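Local coordinates for protein pectate lyase (Cellvibrio cellulosa, PDB 1GXM) that cleaves polygalacturonate (pectate) by anti-beta-elimination, the chain here being the catalytic module of a larger family 10 polysaccharide lyase, at residues P249-E254 / R279-N284; F290-G295 / L306-G311. All coordinates share one frame; numbering follows the deposited sequence.

How the contacts relate
Both contacts belong to the C-terminal part of the catalytic module and follow each other in series: segment 279-284 ends contact 1 along the chain before contact 2 begins at Phe290. Strand 280-281 leads on to strand 290-291, and Phe280 of contact 1 shares a backbone hydrogen bond with Phe289, immediately before contact 2. The centres lie about 19 Å apart and the nearest atoms about 5 Å, without touching. Their chemistry differs: contact 1, a small buried tyrosine-to-carbonyl bond, joins a loop to strand 280-281, whereas contact 2, a partly exposed salt-bridge network, joins a hairpin turn to helix 306-311. Their centres are about 20 and 23 Å from that of the chain.

Contact 1 of 2, residues P249-E254 / R279-N284; sequences PRTYLE and RFYDLN
The ring of Tyr281 meets Thr251 at its phenolic end in two ways: Thr251 O lies at the edge near the ring plane, 3.2 Å from Tyr281 CE2, while the Thr251 methyl comes over one face at the CZ end, CG2 lying 3.6 Å from Tyr281 CZ. A second flat group, the Tyr252 ring, is packed within 249-254, with Pro249 CA 3.6 Å above one face and Glu254 N in plane at its edge. Tyr281 OH donates to the threonine carbonyl over 2.7 Å (Tyr281 OH to Thr251 O). The hydroxyl stands above the peptide plane, 58° out of it, with a C=O...donor angle of 122°. The Thr251 and Tyr281 side chains cross at about a right angle. With CG2 anti to the backbone N, Thr251 presents its methyl here while OG1 bonds to Trp245 O and Asn286 ND2. Tyr281 OH also receives a bond from Tyr278 N, so this buried hydroxyl is held from two directions. The contact thereby ties the loop between helix 233-246 and strand 256-258 to strand 280-281, which pairs antiparallel with 214-215, while Leu253 is backbone-bonded to Met276 of strand 274-278.

Contact 2 of 2, residues F290-G295 / L306-G311; sequences FSDRDG and LERRTG
Asp292 sets its carboxylate against the bend of Arg308, with Asp292 OD1 3.3 Å from Arg308 CG. It touches the aliphatic part of that side chain; OD1 bonds instead to Ser305 OG, just ahead of the helical segment, and to Arg293 N. Asp292 also opens a type I turn, closed by Gly295 N to Asp292 O. Arg293, next along, stretches from CG to NE and reaches Glu307 side-on with two nitrogens: NE to OE1 and NH2 to OE2 of Glu307, both 3.0 Å. The NH2 bond is the straighter (164°), and Glu307 OE2 lies in the Arg293 guanidinium plane. Arg308 also holds this carboxylate side-on, NE to Glu307 OE1 and NH2 to Glu307 OE2, both 2.9 Å; at OE1 its NE comes in on the syn side, whereas Arg293 NE stands above the carboxylate plane. The two arginines come from opposite faces of that plane, so each oxygen accepts two N-H groups. Glu307 turns into this clamp at its second torsion (chi2 -86°). The guanidinium planes are 44° apart, Arg293 NH2 lying over one face of Arg308 and 3.2 Å from Arg308 NH2; the shared carboxylate probably offsets their like charges. Arg308 also makes a cation-pi contact with Tyr209. This salt-bridge network joins the turn of the short beta hairpin 290-291/297-298 to helix 306-311, which Arg308 O links onward to Trp314 NE1, just before strand 315-316.

Contact 1 of 2, residues P249-E254 / R279-N284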
ATOM      1  N   PRO A 249     -10.247  11.958  17.774  1.00 13.22           N
ATOM      2  CA  PRO A 249      -9.829  13.354  17.812  1.00 13.92           C
ATOM      3  C   PRO A 249      -8.411  13.510  18.364  1.00 13.74           C
ATOM      4  O   PRO A 249      -7.844  14.592  18.277  1.00 14.27           O
ATOM      5  CB  PRO A 249     -10.859  14.006  18.754  1.00 14.82           C
ATOM      6  CG  PRO A 249     -11.548  12.977  19.403  1.00 15.59           C
ATOM      7  CD  PRO A 249     -11.309  11.666  18.741  1.00 13.97           C
ATOM      8  N   ARG A 250      -7.847  12.447  18.916  1.00 13.51           N
ATOM      9  CA  ARG A 250      -6.434  12.492  19.288  1.00 13.77           C
ATOM     10  C   ARG A 250      -5.540  12.212  18.071  1.00 12.16           C
ATOM     11  O   ARG A 250      -4.322  12.285  18.168  1.00 12.82           O
ATOM     12  CB  ARG A 250      -6.106  11.534  20.414  1.00 15.81           C
ATOM     13  CG  ARG A 250      -6.191  10.115  20.040  1.00 18.40           C
ATOM     14  CD  ARG A 250      -6.286   9.142  21.212  1.00 21.70           C
ATOM     15  NE  ARG A 250      -6.047   7.773  20.757  1.00 23.22           N
ATOM     16  CZ  ARG A 250      -4.842   7.247  20.527  1.00 22.71           C
ATOM     17  NH1 ARG A 250      -3.744   7.965  20.738  1.00 20.35           N
ATOM     18  NH2 ARG A 250      -4.743   5.986  20.109  1.00 23.40           N
ATOM     19  N   THR A 251      -6.158  11.882  16.941  1.00 10.88           N
ATOM     20  CA  THR A 251      -5.460  11.617  15.688  1.00 10.18           C
ATOM     21  C   THR A 251      -5.738  12.699  14.674  1.00  9.08           C
ATOM     22  O   THR A 251      -4.823  13.347  14.215  1.00 10.89           O
ATOM     23  CB  THR A 251      -5.873  10.282  15.136  1.00  9.10           C
ATOM     24  OG1 THR A 251      -5.479   9.267  16.067  1.00  9.75           O
ATOM     25  CG2 THR A 251      -5.150   9.966  13.843  1.00  9.24           C
ATOM     26  N   TYR A 252      -6.993  12.927  14.308  1.00  9.83           N
ATOM     27  CA  TYR A 252      -7.233  13.971  13.345  1.00 10.33           C
ATOM     28  C   TYR A 252      -7.135  15.314  14.009  1.00  9.88           C
ATOM     29  O   TYR A 252      -7.289  15.448  15.214  1.00  9.90           O
ATOM     30  CB  TYR A 252      -8.579  13.818  12.632  1.00 10.64           C
ATOM     31  CG  TYR A 252      -9.809  13.756  13.485  1.00 11.07           C
ATOM     32  CD1 TYR A 252     -10.300  14.879  14.146  1.00 11.46           C
ATOM     33  CD2 TYR A 252     -10.516  12.583  13.600  1.00 12.87           C
ATOM     34  CE1 TYR A 252     -11.458  14.815  14.914  1.00 12.01           C
ATOM     35  CE2 TYR A 252     -11.659  12.517  14.344  1.00 13.46           C
ATOM     36  CZ  TYR A 252     -12.119  13.612  15.026  1.00 13.08           C
ATOM     37  OH  TYR A 252     -13.270  13.519  15.765  1.00 15.40           O
ATOM     38  N   LEU A 253      -6.863  16.304  13.178  1.00  9.82           N
ATOM     39  CA  LEU A 253      -6.788  17.695  13.577  1.00  9.81           C
ATOM     40  C   LEU A 253      -8.054  18.326  13.027  1.00  9.91           C
ATOM     41  O   LEU A 253      -8.204  18.525  11.825  1.00  9.80           O
ATOM     42  CB  LEU A 253      -5.546  18.359  12.996  1.00 10.18           C
ATOM     43  CG  LEU A 253      -5.455  19.870  13.211  1.00 11.08           C
ATOM     44  CD1 LEU A 253      -5.304  20.215  14.666  1.00 14.28           C
ATOM     45  CD2 LEU A 253      -4.310  20.458  12.396  1.00 11.29           C
ATOM     46  N   GLU A 254      -8.982  18.625  13.921  1.00 11.25           N
ATOM     47  CA  GLU A 254     -10.274  19.113  13.515  1.00 12.03           C
ATOM     48  C   GLU A 254     -10.239  20.618  13.323  1.00 11.72           C
ATOM     49  O   GLU A 254      -9.610  21.322  14.084  1.00 13.66           O
ATOM     50  CB  GLU A 254     -11.330  18.712  14.530  1.00 13.09           C
ATOM     51  CG  GLU A 254     -12.737  19.000  14.008  1.00 14.83           C
ATOM     52  CD  GLU A 254     -13.832  18.213  14.702  1.00 15.23           C
ATOM     53  OE1 GLU A 254     -13.626  17.808  15.860  1.00 16.53           O
ATOM     54  OE2 GLU A 254     -14.896  18.023  14.062  1.00 15.81           O
ATOM     55  N   ARG A 279       0.738  12.984   8.064  1.00  7.56           N
ATOM     56  CA  ARG A 279       1.423  11.866   7.450  1.00  7.22           C
ATOM     57  C   ARG A 279       2.174  11.012   8.470  1.00  7.35           C
ATOM     58  O   ARG A 279       2.258   9.788   8.304  1.00  7.43           O
ATOM     59  CB  ARG A 279       2.370  12.372   6.389  1.00  7.40           C
ATOM     60  CG  ARG A 279       2.968  11.304   5.525  1.00  9.65           C
ATOM     61  CD  ARG A 279       3.397  11.856   4.240  1.00 13.70           C
ATOM     62  NE  ARG A 279       3.885  10.852   3.320  1.00 15.42           N
ATOM     63  CZ  ARG A 279       4.149  11.105   2.067  1.00 15.68           C
ATOM     64  NH1 ARG A 279       3.989  12.321   1.606  1.00 13.71           N
ATOM     65  NH2 ARG A 279       4.588  10.147   1.277  1.00 16.56           N
ATOM     66  N   PHE A 280       2.708  11.664   9.491  1.00  7.06           N
ATOM     67  CA  PHE A 280       3.511  11.015  10.520  1.00  6.80           C
ATOM     68  C   PHE A 280       3.001  11.390  11.889  1.00  6.54           C
ATOM     69  O   PHE A 280       2.864  12.568  12.192  1.00  7.28           O
ATOM     70  CB  PHE A 280       4.961  11.458  10.420  1.00  7.17           C
ATOM     71  CG  PHE A 280       5.567  11.253   9.066  1.00  7.62           C
ATOM     72  CD1 PHE A 280       6.036  10.008   8.679  1.00  8.29           C
ATOM     73  CD2 PHE A 280       5.666  12.304   8.181  1.00  7.99           C
ATOM     74  CE1 PHE A 280       6.560   9.831   7.430  1.00  8.79           C
ATOM     75  CE2 PHE A 280       6.192  12.127   6.935  1.00  8.51           C
ATOM     76  CZ  PHE A 280       6.666  10.888   6.563  1.00  8.70           C
ATOM     77  N   TYR A 281       2.765  10.386  12.716  1.00  6.92           N
ATOM     78  CA  TYR A 281       2.426  10.581  14.110  1.00  7.05           C
ATOM     79  C   TYR A 281       3.456   9.909  14.988  1.00  7.32           C
ATOM     80  O   TYR A 281       3.920   8.811  14.707  1.00  7.42           O
ATOM     81  CB  TYR A 281       1.098   9.933  14.450  1.00  7.23           C
ATOM     82  CG  TYR A 281      -0.077  10.606  13.835  1.00  7.39           C
ATOM     83  CD1 TYR A 281      -0.473  10.304  12.556  1.00  7.15           C
ATOM     84  CD2 TYR A 281      -0.780  11.568  14.535  1.00  7.45           C
ATOM     85  CE1 TYR A 281      -1.567  10.907  11.995  1.00  7.80           C
ATOM     86  CE2 TYR A 281      -1.861  12.194  13.980  1.00  7.63           C
ATOM     87  CZ  TYR A 281      -2.270  11.862  12.711  1.00  7.27           C
ATOM     88  OH  TYR A 281      -3.357  12.470  12.118  1.00  9.09           O
ATOM     89  N   ASP A 282       3.770  10.545  16.098  1.00  7.44           N
ATOM     90  CA  ASP A 282       4.681   9.942  17.047  1.00  8.22           C
ATOM     91  C   ASP A 282       4.089   8.641  17.588  1.00  8.70           C
ATOM     92  O   ASP A 282       2.923   8.600  17.991  1.00  8.89           O
ATOM     93  CB  ASP A 282       4.975  10.914  18.174  1.00  9.00           C
ATOM     94  CG  ASP A 282       5.953  10.371  19.157  1.00 10.42           C
ATOM     95  OD1 ASP A 282       5.539   9.668  20.116  1.00 11.14           O
ATOM     96  OD2 ASP A 282       7.150  10.578  19.017  1.00 12.22           O
ATOM     97  N   LEU A 283       4.907   7.594  17.637  1.00  8.68           N
ATOM     98  CA  LEU A 283       4.459   6.271  18.018  1.00  8.97           C
ATOM     99  C   LEU A 283       3.799   6.253  19.382  1.00  9.65           C
ATOM    100  O   LEU A 283       2.856   5.529  19.587  1.00 10.44           O
ATOM    101  CB  LEU A 283       5.637   5.309  18.003  1.00  9.04           C
ATOM    102  CG  LEU A 283       6.103   4.932  16.609  1.00  9.11           C
ATOM    103  CD1 LEU A 283       7.426   4.235  16.703  1.00 10.41           C
ATOM    104  CD2 LEU A 283       5.115   4.030  15.882  1.00  9.33           C
ATOM    105  N   ASN A 284       4.317   7.034  20.308  1.00 10.34           N
ATOM    106  CA  ASN A 284       3.853   6.966  21.681  1.00 11.48           C
ATOM    107  C   ASN A 284       2.893   8.082  22.062  1.00 11.28           C
ATOM    108  O   ASN A 284       1.958   7.817  22.811  1.00 13.72           O
ATOM    109  CB  ASN A 284       5.030   6.897  22.646  1.00 12.45           C
ATOM    110  CG  ASN A 284       5.770   5.587  22.554  1.00 17.00           C
ATOM    111  OD1 ASN A 284       5.153   4.540  22.517  1.00 21.71           O
ATOM    112  ND2 ASN A 284       7.084   5.646  22.495  1.00 20.38           N
TER

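Contact 2 of 2, residues F290-G295 / L306-G311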
ATOM      1  N   PHE A 290       6.880  16.442  11.948  1.00  7.49           N
ATOM      2  CA  PHE A 290       7.559  16.741  10.711  1.00  7.55           C
ATOM      3  C   PHE A 290       9.014  16.355  10.798  1.00  7.58           C
ATOM      4  O   PHE A 290       9.576  16.207  11.866  1.00  7.84           O
ATOM      5  CB  PHE A 290       7.429  18.231  10.412  1.00  7.90           C
ATOM      6  CG  PHE A 290       6.029  18.728  10.549  1.00  8.29           C
ATOM      7  CD1 PHE A 290       5.075  18.376   9.613  1.00  8.83           C
ATOM      8  CD2 PHE A 290       5.644  19.459  11.642  1.00  9.44           C
ATOM      9  CE1 PHE A 290       3.756  18.782   9.775  1.00  9.71           C
ATOM     10  CE2 PHE A 290       4.332  19.870  11.801  1.00 10.22           C
ATOM     11  CZ  PHE A 290       3.392  19.530  10.870  1.00 11.11           C
ATOM     12  N   SER A 291       9.614  16.246   9.633  1.00  7.83           N
ATOM     13  CA  SER A 291      11.029  15.943   9.525  1.00  7.86           C
ATOM     14  C   SER A 291      11.629  16.769   8.393  1.00  8.55           C
ATOM     15  O   SER A 291      10.996  17.689   7.867  1.00  8.92           O
ATOM     16  CB  SER A 291      11.236  14.437   9.389  1.00  8.22           C
ATOM     17  OG  SER A 291      12.609  14.117   9.399  1.00  8.09           O
ATOM     18  N   ASP A 292      12.856  16.465   8.029  1.00  9.18           N
ATOM     19  CA  ASP A 292      13.541  17.248   7.034  1.00  9.81           C
ATOM     20  C   ASP A 292      14.705  16.425   6.541  1.00  9.82           C
ATOM     21  O   ASP A 292      14.896  15.306   6.982  1.00 10.01           O
ATOM     22  CB  ASP A 292      14.007  18.552   7.674  1.00 10.16           C
ATOM     23  CG  ASP A 292      14.052  19.719   6.714  1.00 11.35           C
ATOM     24  OD1 ASP A 292      14.215  19.512   5.492  1.00 12.93           O
ATOM     25  OD2 ASP A 292      13.963  20.880   7.169  1.00 13.95           O
ATOM     26  N   ARG A 293      15.496  16.991   5.638  1.00 10.88           N
ATOM     27  CA  ARG A 293      16.571  16.223   5.029  1.00 12.27           C
ATOM     28  C   ARG A 293      17.658  15.847   6.001  1.00 11.40           C
ATOM     29  O   ARG A 293      18.382  14.893   5.735  1.00 11.75           O
ATOM     30  CB  ARG A 293      17.125  16.962   3.822  1.00 14.05           C
ATOM     31  CG  ARG A 293      16.104  16.969   2.696  1.00 16.64           C
ATOM     32  CD  ARG A 293      16.698  17.109   1.351  1.00 18.34           C
ATOM     33  NE  ARG A 293      15.736  17.160   0.258  1.00 19.59           N
ATOM     34  CZ  ARG A 293      15.376  16.131  -0.498  1.00 20.56           C
ATOM     35  NH1 ARG A 293      15.848  14.903  -0.287  1.00 22.56           N
ATOM     36  NH2 ARG A 293      14.521  16.328  -1.488  1.00 20.63           N
ATOM     37  N   ASP A 294      17.738  16.544   7.138  1.00 10.56           N
ATOM     38  CA  ASP A 294      18.692  16.186   8.185  1.00 11.43           C
ATOM     39  C   ASP A 294      18.201  15.066   9.094  1.00 10.59           C
ATOM     40  O   ASP A 294      18.898  14.673  10.001  1.00 12.03           O
ATOM     41  CB  ASP A 294      19.091  17.391   9.016  1.00 12.29           C
ATOM     42  CG  ASP A 294      17.944  18.007   9.776  1.00 14.37           C
ATOM     43  OD1 ASP A 294      16.755  17.648   9.574  1.00 11.62           O
ATOM     44  OD2 ASP A 294      18.166  18.881  10.629  1.00 20.76           O
ATOM     45  N   GLY A 295      17.001  14.562   8.864  1.00 10.36           N
ATOM     46  CA  GLY A 295      16.438  13.518   9.677  1.00 10.42           C
ATOM     47  C   GLY A 295      15.959  13.973  11.035  1.00 10.01           C
ATOM     48  O   GLY A 295      15.682  13.141  11.869  1.00 10.35           O
ATOM     49  N   LEU A 306      12.261  24.988   3.165  1.00 11.97           N
ATOM     50  CA  LEU A 306      11.278  25.324   2.163  1.00 11.39           C
ATOM     51  C   LEU A 306      11.088  24.172   1.188  1.00 11.17           C
ATOM     52  O   LEU A 306       9.976  23.808   0.814  1.00 11.20           O
ATOM     53  CB  LEU A 306      11.763  26.559   1.421  1.00 12.29           C
ATOM     54  CG  LEU A 306      10.820  27.066   0.368  1.00 12.50           C
ATOM     55  CD1 LEU A 306       9.512  27.558   0.981  1.00 13.12           C
ATOM     56  CD2 LEU A 306      11.494  28.205  -0.352  1.00 13.36           C
ATOM     57  N   GLU A 307      12.190  23.569   0.768  1.00 11.58           N
ATOM     58  CA  GLU A 307      12.122  22.522  -0.226  1.00 12.10           C
ATOM     59  C   GLU A 307      11.328  21.299   0.268  1.00 11.24           C
ATOM     60  O   GLU A 307      10.600  20.692  -0.496  1.00 11.87           O
ATOM     61  CB  GLU A 307      13.519  22.102  -0.695  1.00 13.42           C
ATOM     62  CG  GLU A 307      13.493  21.110  -1.849  1.00 16.18           C
ATOM     63  CD  GLU A 307      13.380  19.650  -1.414  1.00 16.80           C
ATOM     64  OE1 GLU A 307      13.708  19.339  -0.255  1.00 17.00           O
ATOM     65  OE2 GLU A 307      13.001  18.819  -2.269  1.00 19.34           O
ATOM     66  N   ARG A 308      11.519  20.916   1.521  1.00 10.77           N
ATOM     67  CA  ARG A 308      10.783  19.758   2.031  1.00 10.37           C
ATOM     68  C   ARG A 308       9.330  20.107   2.336  1.00 10.33           C
ATOM     69  O   ARG A 308       8.478  19.257   2.240  1.00  9.95           O
ATOM     70  CB  ARG A 308      11.448  19.133   3.256  1.00 11.00           C
ATOM     71  CG  ARG A 308      12.648  18.242   2.929  1.00 12.68           C
ATOM     72  CD  ARG A 308      12.296  16.975   2.203  1.00 14.12           C
ATOM     73  NE  ARG A 308      12.071  17.204   0.783  1.00 13.61           N
ATOM     74  CZ  ARG A 308      11.486  16.364  -0.040  1.00 14.48           C
ATOM     75  NH1 ARG A 308      11.012  15.213   0.399  1.00 15.33           N
ATOM     76  NH2 ARG A 308      11.326  16.678  -1.303  1.00 15.67           N
ATOM     77  N   ARG A 309       9.047  21.341   2.725  1.00 10.56           N
ATOM     78  CA  ARG A 309       7.669  21.700   3.033  1.00 10.79           C
ATOM     79  C   ARG A 309       6.842  21.754   1.763  1.00 10.58           C
ATOM     80  O   ARG A 309       5.677  21.379   1.760  1.00 11.79           O
ATOM     81  CB  ARG A 309       7.611  23.024   3.776  1.00 10.90           C
ATOM     82  CG  ARG A 309       6.197  23.369   4.256  1.00 12.30           C
ATOM     83  CD  ARG A 309       6.104  24.546   5.206  1.00 12.44           C
ATOM     84  NE  ARG A 309       6.809  25.684   4.636  1.00 13.90           N
ATOM     85  CZ  ARG A 309       7.992  26.135   5.026  1.00 15.34           C
ATOM     86  NH1 ARG A 309       8.617  25.629   6.070  1.00 15.71           N
ATOM     87  NH2 ARG A 309       8.547  27.120   4.363  1.00 16.18           N
ATOM     88  N   THR A 310       7.457  22.198   0.672  1.00 11.01           N
ATOM     89  CA  THR A 310       6.740  22.308  -0.599  1.00 12.63           C
ATOM     90  C   THR A 310       6.831  21.013  -1.422  1.00 13.18           C
ATOM     91  O   THR A 310       5.958  20.729  -2.234  1.00 15.28           O
ATOM     92  CB  THR A 310       7.273  23.470  -1.453  1.00 13.00           C
ATOM     93  OG1 THR A 310       8.679  23.288  -1.678  1.00 15.06           O
ATOM     94  CG2 THR A 310       7.129  24.780  -0.736  1.00 12.97           C
ATOM     95  N   GLY A 311       7.874  20.213  -1.203  1.00 13.75           N
ATOM     96  CA  GLY A 311       8.162  19.074  -2.055  1.00 13.91           C
ATOM     97  C   GLY A 311       7.609  17.747  -1.593  1.00 13.84           C
ATOM     98  O   GLY A 311       7.701  16.765  -2.280  1.00 15.27           O
TER